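Local coordinates for Sfrice_029225 (Spodoptera frugiperda, PDB 6I50), which is a trimeric arthropod cytokine of the tumour necrosis factor family and probably acts by binding a TNF-type receptor, at residues L28-H33 and A141-S146; H65-Y70 and L129-R134; D83-V88 and N119-A124. All coordinates share one frame; numbering follows the deposited sequence.

Interaction 1 (L28-H33 and A141-S146); sequences LVRVSH and AGDRHS
An antiparallel strand pair that breaks into a G1 beta bulge joins Val29 and Val31 to Ser146 and Arg144, and Arg30 lies over His145 on one face of it. The axes of 28-31 and 144-146 run at 150° and come within 4.7 Å. Val29 and Ser146 form a hydrogen-bonded pair, Val29 N giving its proton to Ser146 O at 2.9 Å and Val29 O taking that of Ser146 N. Two residues on, past the non-hydrogen-bonded pair of Arg30 and His145, Val31 N donates to Arg144 O; Asp143 and Arg144 both face Val31, which defines the bulge, and Asp143 CA lies 3.2 Å from Val31 O in a CA-H...O contact.

On the face of Arg30 and His145, the arginine leaves with CG opposite its backbone N (chi1 -157°), which lays CG over the imidazole, 3.6 Å from the centroid of the His145 ring, a CH-pi contact. The chain then bends at chi3, and the guanidinium stands at 64° to the ring with His145 CE1 over its centre, 3.5 Å from Arg30 CZ. Arg30 NH2 ends in a salt bridge, 2.7 Å from Asp143 OD2, and a water accepting from Arg30 NH2 donates to Asp143 O. On the other flank, Leu28 CD1 rests 3.7 Å from His145 CB. With an alanine in place of His145, the Arg30 chain would probably lose the surface beneath it and turn more freely, weakening its grip on Asp143.

On the far face Val29 packs on Thr12, Val31 on His37 and Asn139, and Ser146 on Ile76. The whole is an edge-strand pairing of a TNF jelly roll, with a G1 bulge where the long strand 144-161 begins.

Interaction 2 (H65-Y70 and L129-R134); sequences HHTGVY and LKAGDR
This is a short backbone ladder with a side-chain clasp, at the end of the jelly roll where strand 68-80 begins and the chain leaves strand 117-129. Its ladder is one antiparallel hydrogen-bonded pair: Gly68 N reaches Leu129 O at 2.9 Å, and Leu129 N returns to Gly68 O with an N-H...O angle of 178°. Beyond it the clasp takes over. Thr67 carries OG1 on the side of its own backbone N (chi1 -60°), where it accepts Ala131 N at 2.9 Å and 174°, while its methyl CG2 sits 3.6 Å from Leu129 O.

Lys130 to Asp133 form a type II turn, closed by Asp133 N to Lys130 O and reinforced by Lys130 N on Asp133 OD2, which it meets from above the carboxylate plane. Ala131 CB at the turn's corner touches His65 O at 3.4 Å. Beneath the ladder, Leu129 CD1 lies 3.7 Å from Tyr70 CD1, the two side chains crossing at about a right angle, and Tyr70 OH donates to His66 O at 2.6 Å. Asp133 also pairs with Arg91. The turn is thus fixed mainly by directional bonds to backbone N-H groups, with apolar packing left to Leu129 and Tyr70.

Interaction 3 (D83-V88 and N119-A124); sequences DTISWV and NSCFSA
Trp87 reaches from strand 84-92 across to strand 117-129, beginning at a CB that points toward the facing sheet. Its CG stands between the backbone N and the carbonyl carbon, which swings the indole over to Cys121. Along the near side of the ring, CD1 of Trp87 lies 3.9 Å from Cys121 CB. Next comes Trp87 NE1, which donates to Cys121 O at 2.9 Å with an N-H...O angle of 170°; the oxygen sits in the indole plane, whereas the donor stands 54° above the carbonyl plane.

Such an arrangement bridges the two sheets of the TNF jelly-roll sandwich: the strand axes are 8.3 Å apart, inclined at 31°, and no backbone ladder joins them. Cys121 also forms the disulfide with Cys105, and its SG lies obliquely 4.9 Å from the centroid of the five-membered ring of Trp87, a sulfur-aromatic contact. Farther out, Trp87 CZ2 approaches Ser123 N edge-on at 3.8 Å, and Trp87 CH2 ends against Ser123 CB. Ser123 OG is engaged by Gln75 of a neighbouring subunit, while Val74, Ile76 and Tyr78 pack on the indole. Alongside, Ile85 CD1 touches Cys121 CB at 4.2 Å.

Overall arrangement
Interaction 3 is the core contact, all six touching residues buried, whereas interaction 1 lies at the surface and interaction 2 is partly buried. Interactions 1 and 2 pair backbones within one sheet, the first on strand 144-161 and the second on its neighbour 68-80; interaction 3 joins the two sheets through side chains and reaches the trimer interface. Chemistry follows place: a salt bridge and a water in 1, turn-closing hydrogen bonds in 2, an indole, a disulfide sulfur and aliphatic groups in 3. Interactions 1 and 3 touch where Arg144 NH1 probably bonds to Thr84 O, whereas the centres of interactions 1 and 2 are about 28 Å apart, on opposite sides of the chain's centre.

Interaction 1 (L28-H33 and A141-S146)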
ATOM      1  N   LEU A  28      17.351  -0.379 -15.769  1.00 29.88           N
ATOM      2  CA  LEU A  28      16.192  -0.509 -16.645  1.00 29.06           C
ATOM      3  C   LEU A  28      16.157  -1.892 -17.289  1.00 31.68           C
ATOM      4  O   LEU A  28      17.141  -2.327 -17.896  1.00 32.90           O
ATOM      5  CB  LEU A  28      16.226   0.581 -17.719  1.00 35.21           C
ATOM      6  CG  LEU A  28      14.991   0.784 -18.599  1.00 34.20           C
ATOM      7  CD1 LEU A  28      13.826   1.304 -17.777  1.00 33.15           C
ATOM      8  CD2 LEU A  28      15.306   1.735 -19.748  1.00 37.54           C
ATOM      9  N   VAL A  29      15.016  -2.569 -17.173  1.00 24.94           N
ATOM     10  CA  VAL A  29      14.830  -3.914 -17.702  1.00 26.89           C
ATOM     11  C   VAL A  29      13.581  -3.935 -18.571  1.00 26.70           C
ATOM     12  O   VAL A  29      12.520  -3.454 -18.155  1.00 23.98           O
ATOM     13  CB  VAL A  29      14.711  -4.956 -16.572  1.00 23.48           C
ATOM     14  CG1 VAL A  29      14.386  -6.333 -17.139  1.00 28.75           C
ATOM     15  CG2 VAL A  29      16.000  -5.006 -15.757  1.00 25.59           C
ATOM     16  N   ARG A  30      13.704  -4.498 -19.772  1.00 25.25           N
ATOM     17  CA  ARG A  30      12.556  -4.761 -20.632  1.00 28.96           C
ATOM     18  C   ARG A  30      12.001  -6.138 -20.299  1.00 31.20           C
ATOM     19  O   ARG A  30      12.746  -7.122 -20.268  1.00 36.61           O
ATOM     20  CB  ARG A  30      12.939  -4.698 -22.115  1.00 34.64           C
ATOM     21  CG  ARG A  30      11.766  -4.414 -23.052  1.00 39.38           C
ATOM     22  CD  ARG A  30      12.051  -4.878 -24.480  1.00 43.84           C
ATOM     23  NE  ARG A  30      12.270  -3.760 -25.398  1.00 53.90           N
ATOM     24  CZ  ARG A  30      11.310  -3.154 -26.093  1.00 54.65           C
ATOM     25  NH1 ARG A  30      11.607  -2.146 -26.905  1.00 52.88           N
ATOM     26  NH2 ARG A  30      10.054  -3.551 -25.979  1.00 54.76           N
ATOM     27  N   VAL A  31      10.699  -6.203 -20.044  1.00 24.31           N
ATOM     28  CA  VAL A  31      10.020  -7.450 -19.713  1.00 23.28           C
ATOM     29  C   VAL A  31       9.147  -7.828 -20.900  1.00 26.26           C
ATOM     30  O   VAL A  31       8.238  -7.075 -21.275  1.00 29.65           O
ATOM     31  CB  VAL A  31       9.186  -7.320 -18.429  1.00 25.98           C
ATOM     32  CG1 VAL A  31       8.388  -8.596 -18.182  1.00 35.49           C
ATOM     33  CG2 VAL A  31      10.090  -7.009 -17.245  1.00 26.37           C
ATOM     34  N   SER A  32       9.421  -8.990 -21.491  1.00 26.96           N
ATOM     35  CA  SER A  32       8.692  -9.419 -22.672  1.00 29.59           C
ATOM     36  C   SER A  32       7.267  -9.829 -22.312  1.00 29.54           C
ATOM     37  O   SER A  32       6.947 -10.129 -21.158  1.00 28.30           O
ATOM     38  CB  SER A  32       9.414 -10.579 -23.350  1.00 38.04           C
ATOM     39  OG  SER A  32      10.741 -10.213 -23.683  1.00 42.33           O
ATOM     40  N   HIS A  33       6.406  -9.834 -23.327  1.00 38.81           N
ATOM     41  CA  HIS A  33       5.018 -10.241 -23.145  1.00 37.69           C
ATOM     42  C   HIS A  33       4.945 -11.624 -22.512  1.00 38.14           C
ATOM     43  O   HIS A  33       5.584 -12.573 -22.982  1.00 35.19           O
ATOM     44  CB  HIS A  33       4.288 -10.238 -24.490  1.00 43.41           C
ATOM     45  CG  HIS A  33       2.830 -10.569 -24.388  1.00 51.27           C
ATOM     46  ND1 HIS A  33       2.281 -11.701 -24.952  1.00 52.08           N
ATOM     47  CD2 HIS A  33       1.809  -9.919 -23.781  1.00 50.81           C
ATOM     48  CE1 HIS A  33       0.984 -11.733 -24.700  1.00 54.43           C
ATOM     49  NE2 HIS A  33       0.672 -10.662 -23.991  1.00 53.06           N
ATOM     50  N   ALA A 141       0.392  -6.268 -20.551  1.00 31.72           N
ATOM     51  CA  ALA A 141       0.607  -6.098 -21.977  1.00 38.23           C
ATOM     52  C   ALA A 141       2.092  -6.216 -22.282  1.00 41.95           C
ATOM     53  O   ALA A 141       2.949  -6.035 -21.412  1.00 45.02           O
ATOM     54  CB  ALA A 141       0.072  -4.753 -22.479  1.00 42.34           C
ATOM     55  N   GLY A 142       2.384  -6.509 -23.542  1.00 43.10           N
ATOM     56  CA  GLY A 142       3.737  -6.856 -23.914  1.00 45.04           C
ATOM     57  C   GLY A 142       4.693  -5.684 -23.834  1.00 38.72           C
ATOM     58  O   GLY A 142       4.343  -4.534 -24.098  1.00 44.88           O
ATOM     59  N   ASP A 143       5.925  -6.001 -23.441  1.00 39.04           N
ATOM     60  CA  ASP A 143       7.063  -5.105 -23.571  1.00 40.58           C
ATOM     61  C   ASP A 143       6.852  -3.774 -22.866  1.00 39.76           C
ATOM     62  O   ASP A 143       6.555  -2.754 -23.495  1.00 51.81           O
ATOM     63  CB  ASP A 143       7.381  -4.898 -25.045  1.00 49.00           C
ATOM     64  CG  ASP A 143       7.981  -6.135 -25.675  1.00 57.11           C
ATOM     65  OD1 ASP A 143       7.509  -7.252 -25.361  1.00 56.49           O
ATOM     66  OD2 ASP A 143       8.932  -5.996 -26.473  1.00 60.19           O
ATOM     67  N   ARG A 144       7.010  -3.791 -21.552  1.00 26.18           N
ATOM     68  CA  ARG A 144       7.105  -2.590 -20.745  1.00 21.15           C
ATOM     69  C   ARG A 144       8.472  -2.585 -20.081  1.00 21.68           C
ATOM     70  O   ARG A 144       9.051  -3.645 -19.809  1.00 22.03           O
ATOM     71  CB  ARG A 144       5.994  -2.528 -19.687  1.00 17.96           C
ATOM     72  CG  ARG A 144       4.587  -2.551 -20.263  1.00 22.33           C
ATOM     73  CD  ARG A 144       4.287  -1.291 -21.040  1.00 22.05           C
ATOM     74  NE  ARG A 144       2.851  -1.101 -21.259  1.00 24.39           N
ATOM     75  CZ  ARG A 144       2.192  -1.504 -22.341  1.00 26.70           C
ATOM     76  NH1 ARG A 144       0.889  -1.271 -22.449  1.00 33.36           N
ATOM     77  NH2 ARG A 144       2.829  -2.133 -23.323  1.00 26.17           N
ATOM     78  N   HIS A 145       8.997  -1.389 -19.846  1.00 18.25           N
ATOM     79  CA  HIS A 145      10.274  -1.220 -19.172  1.00 17.48           C
ATOM     80  C   HIS A 145      10.049  -0.784 -17.733  1.00 16.19           C
ATOM     81  O   HIS A 145       9.231   0.100 -17.460  1.00 15.52           O
ATOM     82  CB  HIS A 145      11.143  -0.189 -19.890  1.00 18.90           C
ATOM     83  CG  HIS A 145      11.475  -0.560 -21.300  1.00 28.69           C
ATOM     84  ND1 HIS A 145      10.560  -0.476 -22.327  1.00 32.94           N
ATOM     85  CD2 HIS A 145      12.622  -1.018 -21.853  1.00 32.24           C
ATOM     86  CE1 HIS A 145      11.131  -0.861 -23.455  1.00 34.08           C
ATOM     87  NE2 HIS A 145      12.382  -1.195 -23.194  1.00 32.41           N
ATOM     88  N   SER A 146      10.784  -1.406 -16.817  1.00 14.59           N
ATOM     89  CA  SER A 146      10.709  -1.078 -15.401  1.00 16.78           C
ATOM     90  C   SER A 146      12.115  -0.928 -14.838  1.00 16.92           C
ATOM     91  O   SER A 146      13.084  -1.476 -15.373  1.00 17.69           O
ATOM     92  CB  SER A 146       9.931  -2.141 -14.612  1.00 19.79           C
ATOM     93  OG  SER A 146      10.373  -3.446 -14.943  1.00 27.93           O
TER
HETATM   94  O   HOH W   1       8.167  -1.932 -26.103  1.00 43.88           O

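Interaction 2 (H65-Y70 and L129-R134)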
ATOM      1  N   HIS A  65       5.867 -21.869   1.301  1.00 10.85           N
ATOM      2  CA  HIS A  65       6.062 -23.156   1.960  1.00 10.39           C
ATOM      3  C   HIS A  65       5.089 -23.428   3.100  1.00  9.93           C
ATOM      4  O   HIS A  65       5.096 -24.547   3.633  1.00 12.58           O
ATOM      5  CB  HIS A  65       7.496 -23.263   2.499  1.00 14.42           C
ATOM      6  CG  HIS A  65       8.542 -23.131   1.442  1.00 12.78           C
ATOM      7  ND1 HIS A  65       8.741 -24.084   0.469  1.00 16.18           N
ATOM      8  CD2 HIS A  65       9.433 -22.143   1.193  1.00 17.51           C
ATOM      9  CE1 HIS A  65       9.719 -23.695  -0.328  1.00 19.54           C
ATOM     10  NE2 HIS A  65      10.157 -22.522   0.090  1.00 16.32           N
ATOM     11  N   HIS A  66       4.265 -22.452   3.490  1.00 10.69           N
ATOM     12  CA  HIS A  66       3.370 -22.600   4.630  1.00 11.37           C
ATOM     13  C   HIS A  66       2.016 -22.008   4.279  1.00 12.36           C
ATOM     14  O   HIS A  66       1.931 -20.862   3.826  1.00 14.08           O
ATOM     15  CB  HIS A  66       3.937 -21.907   5.871  1.00 12.58           C
ATOM     16  CG  HIS A  66       5.345 -22.294   6.176  1.00 13.23           C
ATOM     17  ND1 HIS A  66       6.429 -21.676   5.589  1.00 13.16           N
ATOM     18  CD2 HIS A  66       5.847 -23.245   6.997  1.00 15.90           C
ATOM     19  CE1 HIS A  66       7.541 -22.227   6.043  1.00 17.84           C
ATOM     20  NE2 HIS A  66       7.215 -23.182   6.899  1.00 20.38           N
ATOM     21  N   THR A  67       0.965 -22.788   4.504  1.00 12.53           N
ATOM     22  CA  THR A  67      -0.388 -22.339   4.213  1.00 13.34           C
ATOM     23  C   THR A  67      -0.854 -21.317   5.245  1.00 14.62           C
ATOM     24  O   THR A  67      -0.626 -21.479   6.448  1.00 17.68           O
ATOM     25  CB  THR A  67      -1.331 -23.540   4.200  1.00 15.30           C
ATOM     26  OG1 THR A  67      -0.905 -24.464   3.187  1.00 14.74           O
ATOM     27  CG2 THR A  67      -2.762 -23.105   3.925  1.00 15.35           C
ATOM     28  N   GLY A  68      -1.501 -20.257   4.776  1.00 14.17           N
ATOM     29  CA  GLY A  68      -2.075 -19.292   5.693  1.00 15.70           C
ATOM     30  C   GLY A  68      -2.543 -18.056   4.961  1.00 11.44           C
ATOM     31  O   GLY A  68      -2.528 -17.984   3.728  1.00 11.24           O
ATOM     32  N   VAL A  69      -2.984 -17.083   5.751  1.00 10.16           N
ATOM     33  CA  VAL A  69      -3.342 -15.770   5.223  1.00 10.32           C
ATOM     34  C   VAL A  69      -2.119 -14.877   5.348  1.00 12.09           C
ATOM     35  O   VAL A  69      -1.571 -14.715   6.445  1.00 11.90           O
ATOM     36  CB  VAL A  69      -4.550 -15.170   5.958  1.00  9.79           C
ATOM     37  CG1 VAL A  69      -4.823 -13.752   5.470  1.00  9.77           C
ATOM     38  CG2 VAL A  69      -5.770 -16.042   5.742  1.00 12.44           C
ATOM     39  N   TYR A  70      -1.682 -14.325   4.218  1.00  9.73           N
ATOM     40  CA  TYR A  70      -0.498 -13.484   4.129  1.00 11.51           C
ATOM     41  C   TYR A  70      -0.888 -12.077   3.711  1.00 13.38           C
ATOM     42  O   TYR A  70      -1.770 -11.893   2.873  1.00 12.62           O
ATOM     43  CB  TYR A  70       0.492 -13.982   3.067  1.00 11.10           C
ATOM     44  CG  TYR A  70       1.244 -15.246   3.374  1.00 12.45           C
ATOM     45  CD1 TYR A  70       0.603 -16.479   3.375  1.00 10.86           C
ATOM     46  CD2 TYR A  70       2.604 -15.212   3.620  1.00 10.81           C
ATOM     47  CE1 TYR A  70       1.295 -17.642   3.625  1.00  9.97           C
ATOM     48  CE2 TYR A  70       3.309 -16.364   3.874  1.00  9.75           C
ATOM     49  CZ  TYR A  70       2.655 -17.577   3.882  1.00 11.60           C
ATOM     50  OH  TYR A  70       3.371 -18.719   4.137  1.00 12.65           O
ATOM     51  N   LEU A 129      -2.848 -18.137   0.858  1.00 11.03           N
ATOM     52  CA  LEU A 129      -1.851 -18.834   0.056  1.00 11.68           C
ATOM     53  C   LEU A 129      -1.632 -20.227   0.622  1.00 12.73           C
ATOM     54  O   LEU A 129      -1.658 -20.420   1.842  1.00 15.18           O
ATOM     55  CB  LEU A 129      -0.521 -18.075   0.031  1.00 11.19           C
ATOM     56  CG  LEU A 129      -0.595 -16.619  -0.444  1.00 12.58           C
ATOM     57  CD1 LEU A 129       0.749 -15.935  -0.283  1.00 12.99           C
ATOM     58  CD2 LEU A 129      -1.054 -16.546  -1.892  1.00 12.72           C
ATOM     59  N   LYS A 130      -1.422 -21.197  -0.266  1.00 12.08           N
ATOM     60  CA  LYS A 130      -1.159 -22.574   0.129  1.00 15.04           C
ATOM     61  C   LYS A 130       0.326 -22.896   0.023  1.00 16.18           C
ATOM     62  O   LYS A 130       1.024 -22.405  -0.867  1.00 16.05           O
ATOM     63  CB  LYS A 130      -1.930 -23.564  -0.751  1.00 21.67           C
ATOM     64  CG  LYS A 130      -3.430 -23.469  -0.656  1.00 31.69           C
ATOM     65  CD  LYS A 130      -4.098 -24.694  -1.266  1.00 36.48           C
ATOM     66  CE  LYS A 130      -3.835 -25.936  -0.435  1.00 38.82           C
ATOM     67  NZ  LYS A 130      -4.894 -26.961  -0.650  1.00 45.97           N
ATOM     68  N   ALA A 131       0.798 -23.752   0.930  1.00 14.57           N
ATOM     69  CA  ALA A 131       2.097 -24.379   0.742  1.00 11.86           C
ATOM     70  C   ALA A 131       2.169 -24.970  -0.661  1.00 13.98           C
ATOM     71  O   ALA A 131       1.228 -25.625  -1.123  1.00 16.28           O
ATOM     72  CB  ALA A 131       2.327 -25.466   1.798  1.00 12.65           C
ATOM     73  N   GLY A 132       3.273 -24.693  -1.356  1.00 13.67           N
ATOM     74  CA  GLY A 132       3.438 -25.130  -2.726  1.00 17.31           C
ATOM     75  C   GLY A 132       3.022 -24.120  -3.777  1.00 17.19           C
ATOM     76  O   GLY A 132       3.303 -24.331  -4.963  1.00 17.01           O
ATOM     77  N   ASP A 133       2.353 -23.037  -3.388  1.00 12.57           N
ATOM     78  CA  ASP A 133       2.027 -21.988  -4.345  1.00 11.64           C
ATOM     79  C   ASP A 133       3.295 -21.327  -4.864  1.00 13.64           C
ATOM     80  O   ASP A 133       4.273 -21.164  -4.131  1.00 12.34           O
ATOM     81  CB  ASP A 133       1.150 -20.913  -3.705  1.00 10.04           C
ATOM     82  CG  ASP A 133      -0.302 -21.324  -3.571  1.00 16.16           C
ATOM     83  OD1 ASP A 133      -0.675 -22.435  -4.004  1.00 21.16           O
ATOM     84  OD2 ASP A 133      -1.082 -20.510  -3.025  1.00 18.89           O
ATOM     85  N   ARG A 134       3.265 -20.936  -6.135  1.00 11.50           N
ATOM     86  CA  ARG A 134       4.245 -20.025  -6.707  1.00 10.23           C
ATOM     87  C   ARG A 134       3.543 -18.726  -7.078  1.00 10.97           C
ATOM     88  O   ARG A 134       2.404 -18.741  -7.567  1.00 14.26           O
ATOM     89  CB  ARG A 134       4.927 -20.627  -7.939  1.00 10.96           C
ATOM     90  CG  ARG A 134       6.186 -21.424  -7.626  1.00 17.10           C
ATOM     91  CD  ARG A 134       5.893 -22.673  -6.810  1.00 15.55           C
ATOM     92  NE  ARG A 134       7.009 -23.609  -6.850  1.00 16.24           N
ATOM     93  CZ  ARG A 134       6.979 -24.839  -6.349  1.00 16.63           C
ATOM     94  NH1 ARG A 134       5.885 -25.290  -5.751  1.00 19.03           N
ATOM     95  NH2 ARG A 134       8.049 -25.626  -6.442  1.00 18.29           N
TER

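Interaction 3 (D83-V88 and N119-A124)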
ATOM      1  N   ASP A  83       0.970   4.504 -22.745  1.00 16.56           N
ATOM      2  CA  ASP A  83      -0.053   5.241 -22.010  1.00 18.00           C
ATOM      3  C   ASP A  83      -0.518   4.477 -20.780  1.00 21.31           C
ATOM      4  O   ASP A  83      -0.837   5.096 -19.758  1.00 21.95           O
ATOM      5  CB  ASP A  83      -1.247   5.544 -22.915  1.00 20.42           C
ATOM      6  CG  ASP A  83      -0.986   6.698 -23.867  1.00 30.93           C
ATOM      7  OD1 ASP A  83       0.008   7.428 -23.671  1.00 30.51           O
ATOM      8  OD2 ASP A  83      -1.781   6.874 -24.814  1.00 33.18           O
ATOM      9  N   THR A  84      -0.561   3.147 -20.854  1.00 16.48           N
ATOM     10  CA  THR A  84      -1.036   2.312 -19.759  1.00 13.76           C
ATOM     11  C   THR A  84       0.048   1.332 -19.344  1.00 16.21           C
ATOM     12  O   THR A  84       0.653   0.669 -20.195  1.00 15.99           O
ATOM     13  CB  THR A  84      -2.297   1.545 -20.160  1.00 17.88           C
ATOM     14  OG1 THR A  84      -3.333   2.474 -20.511  1.00 22.09           O
ATOM     15  CG2 THR A  84      -2.770   0.657 -19.023  1.00 20.66           C
ATOM     16  N   ILE A  85       0.296   1.253 -18.040  1.00 15.49           N
ATOM     17  CA  ILE A  85       1.161   0.241 -17.456  1.00 14.67           C
ATOM     18  C   ILE A  85       0.348  -0.486 -16.394  1.00 17.11           C
ATOM     19  O   ILE A  85      -0.429   0.137 -15.659  1.00 18.44           O
ATOM     20  CB  ILE A  85       2.454   0.850 -16.874  1.00 16.75           C
ATOM     21  CG1 ILE A  85       2.153   2.074 -16.007  1.00 28.97           C
ATOM     22  CG2 ILE A  85       3.395   1.263 -17.999  1.00 15.79           C
ATOM     23  CD1 ILE A  85       2.093   1.783 -14.527  1.00 36.83           C
ATOM     24  N   SER A  86       0.495  -1.806 -16.343  1.00 17.67           N
ATOM     25  CA  SER A  86      -0.309  -2.600 -15.427  1.00 14.23           C
ATOM     26  C   SER A  86       0.387  -3.930 -15.196  1.00 16.46           C
ATOM     27  O   SER A  86       1.006  -4.481 -16.112  1.00 16.12           O
ATOM     28  CB  SER A  86      -1.726  -2.807 -15.982  1.00 13.66           C
ATOM     29  OG  SER A  86      -2.513  -3.624 -15.129  1.00 15.78           O
ATOM     30  N   TRP A  87       0.296  -4.430 -13.968  1.00  7.93           N
ATOM     31  CA  TRP A  87       0.806  -5.755 -13.644  1.00 10.38           C
ATOM     32  C   TRP A  87      -0.275  -6.595 -12.977  1.00 15.49           C
ATOM     33  O   TRP A  87      -1.261  -6.078 -12.433  1.00 11.52           O
ATOM     34  CB  TRP A  87       2.062  -5.696 -12.748  1.00 11.21           C
ATOM     35  CG  TRP A  87       1.925  -4.983 -11.425  1.00 10.28           C
ATOM     36  CD1 TRP A  87       2.413  -3.748 -11.112  1.00  9.10           C
ATOM     37  CD2 TRP A  87       1.319  -5.492 -10.228  1.00 11.11           C
ATOM     38  NE1 TRP A  87       2.136  -3.444  -9.795  1.00 11.49           N
ATOM     39  CE2 TRP A  87       1.461  -4.497  -9.231  1.00 10.28           C
ATOM     40  CE3 TRP A  87       0.663  -6.684  -9.904  1.00 11.11           C
ATOM     41  CZ2 TRP A  87       0.963  -4.658  -7.939  1.00  8.64           C
ATOM     42  CZ3 TRP A  87       0.168  -6.841  -8.620  1.00 12.47           C
ATOM     43  CH2 TRP A  87       0.317  -5.831  -7.654  1.00  9.50           C
ATOM     44  N   VAL A  88      -0.070  -7.913 -13.036  1.00  9.51           N
ATOM     45  CA  VAL A  88      -0.927  -8.890 -12.374  1.00 10.43           C
ATOM     46  C   VAL A  88      -0.052  -9.826 -11.552  1.00 11.27           C
ATOM     47  O   VAL A  88       1.074 -10.150 -11.943  1.00 12.03           O
ATOM     48  CB  VAL A  88      -1.783  -9.698 -13.375  1.00  9.73           C
ATOM     49  CG1 VAL A  88      -2.939  -8.843 -13.885  1.00 12.84           C
ATOM     50  CG2 VAL A  88      -0.932 -10.197 -14.523  1.00 11.54           C
ATOM     51  N   ASN A 119       6.492   5.838 -13.231  1.00 13.34           N
ATOM     52  CA  ASN A 119       5.256   5.584 -12.494  1.00 12.08           C
ATOM     53  C   ASN A 119       5.436   4.302 -11.699  1.00 13.96           C
ATOM     54  O   ASN A 119       5.668   3.245 -12.288  1.00 13.44           O
ATOM     55  CB  ASN A 119       4.058   5.439 -13.439  1.00 13.13           C
ATOM     56  CG  ASN A 119       3.488   6.765 -13.866  1.00 16.66           C
ATOM     57  OD1 ASN A 119       2.865   7.470 -13.071  1.00 16.03           O
ATOM     58  ND2 ASN A 119       3.681   7.112 -15.133  1.00 19.15           N
ATOM     59  N   SER A 120       5.316   4.384 -10.376  1.00 12.58           N
ATOM     60  CA  SER A 120       5.344   3.194  -9.537  1.00  9.60           C
ATOM     61  C   SER A 120       3.912   2.708  -9.323  1.00 12.20           C
ATOM     62  O   SER A 120       3.006   3.508  -9.062  1.00 14.75           O
ATOM     63  CB  SER A 120       6.040   3.478  -8.202  1.00  9.68           C
ATOM     64  OG  SER A 120       5.445   4.555  -7.498  1.00 12.78           O
ATOM     65  N   CYS A 121       3.698   1.406  -9.474  1.00 11.14           N
ATOM     66  CA  CYS A 121       2.367   0.816  -9.356  1.00 11.73           C
ATOM     67  C   CYS A 121       2.412  -0.147  -8.178  1.00  9.34           C
ATOM     68  O   CYS A 121       3.051  -1.202  -8.265  1.00  9.72           O
ATOM     69  CB  CYS A 121       1.960   0.097 -10.646  1.00 14.15           C
ATOM     70  SG  CYS A 121       0.161   0.076 -11.002  1.00 18.64           S
ATOM     71  N   PHE A 122       1.747   0.223  -7.084  1.00  8.57           N
ATOM     72  CA  PHE A 122       1.772  -0.529  -5.835  1.00  8.03           C
ATOM     73  C   PHE A 122       0.391  -1.102  -5.537  1.00  8.78           C
ATOM     74  O   PHE A 122      -0.626  -0.427  -5.730  1.00 12.55           O
ATOM     75  CB  PHE A 122       2.221   0.366  -4.668  1.00  9.03           C
ATOM     76  CG  PHE A 122       2.202  -0.324  -3.332  1.00  8.67           C
ATOM     77  CD1 PHE A 122       1.015  -0.471  -2.610  1.00  8.46           C
ATOM     78  CD2 PHE A 122       3.378  -0.818  -2.789  1.00  9.09           C
ATOM     79  CE1 PHE A 122       1.003  -1.130  -1.399  1.00 10.70           C
ATOM     80  CE2 PHE A 122       3.379  -1.470  -1.571  1.00 11.43           C
ATOM     81  CZ  PHE A 122       2.187  -1.628  -0.871  1.00  9.43           C
ATOM     82  N   SER A 123       0.357  -2.336  -5.032  1.00 10.20           N
ATOM     83  CA  SER A 123      -0.869  -2.874  -4.453  1.00  9.65           C
ATOM     84  C   SER A 123      -0.515  -3.893  -3.381  1.00  7.67           C
ATOM     85  O   SER A 123       0.599  -4.423  -3.340  1.00  9.55           O
ATOM     86  CB  SER A 123      -1.786  -3.507  -5.512  1.00 11.62           C
ATOM     87  OG  SER A 123      -3.095  -3.713  -4.980  1.00 14.49           O
ATOM     88  N   ALA A 124      -1.486  -4.162  -2.510  1.00  8.72           N
ATOM     89  CA  ALA A 124      -1.286  -5.091  -1.408  1.00  8.11           C
ATOM     90  C   ALA A 124      -2.640  -5.594  -0.942  1.00  8.92           C
ATOM     91  O   ALA A 124      -3.662  -4.934  -1.141  1.00 10.43           O
ATOM     92  CB  ALA A 124      -0.528  -4.431  -0.247  1.00  9.78           C
TER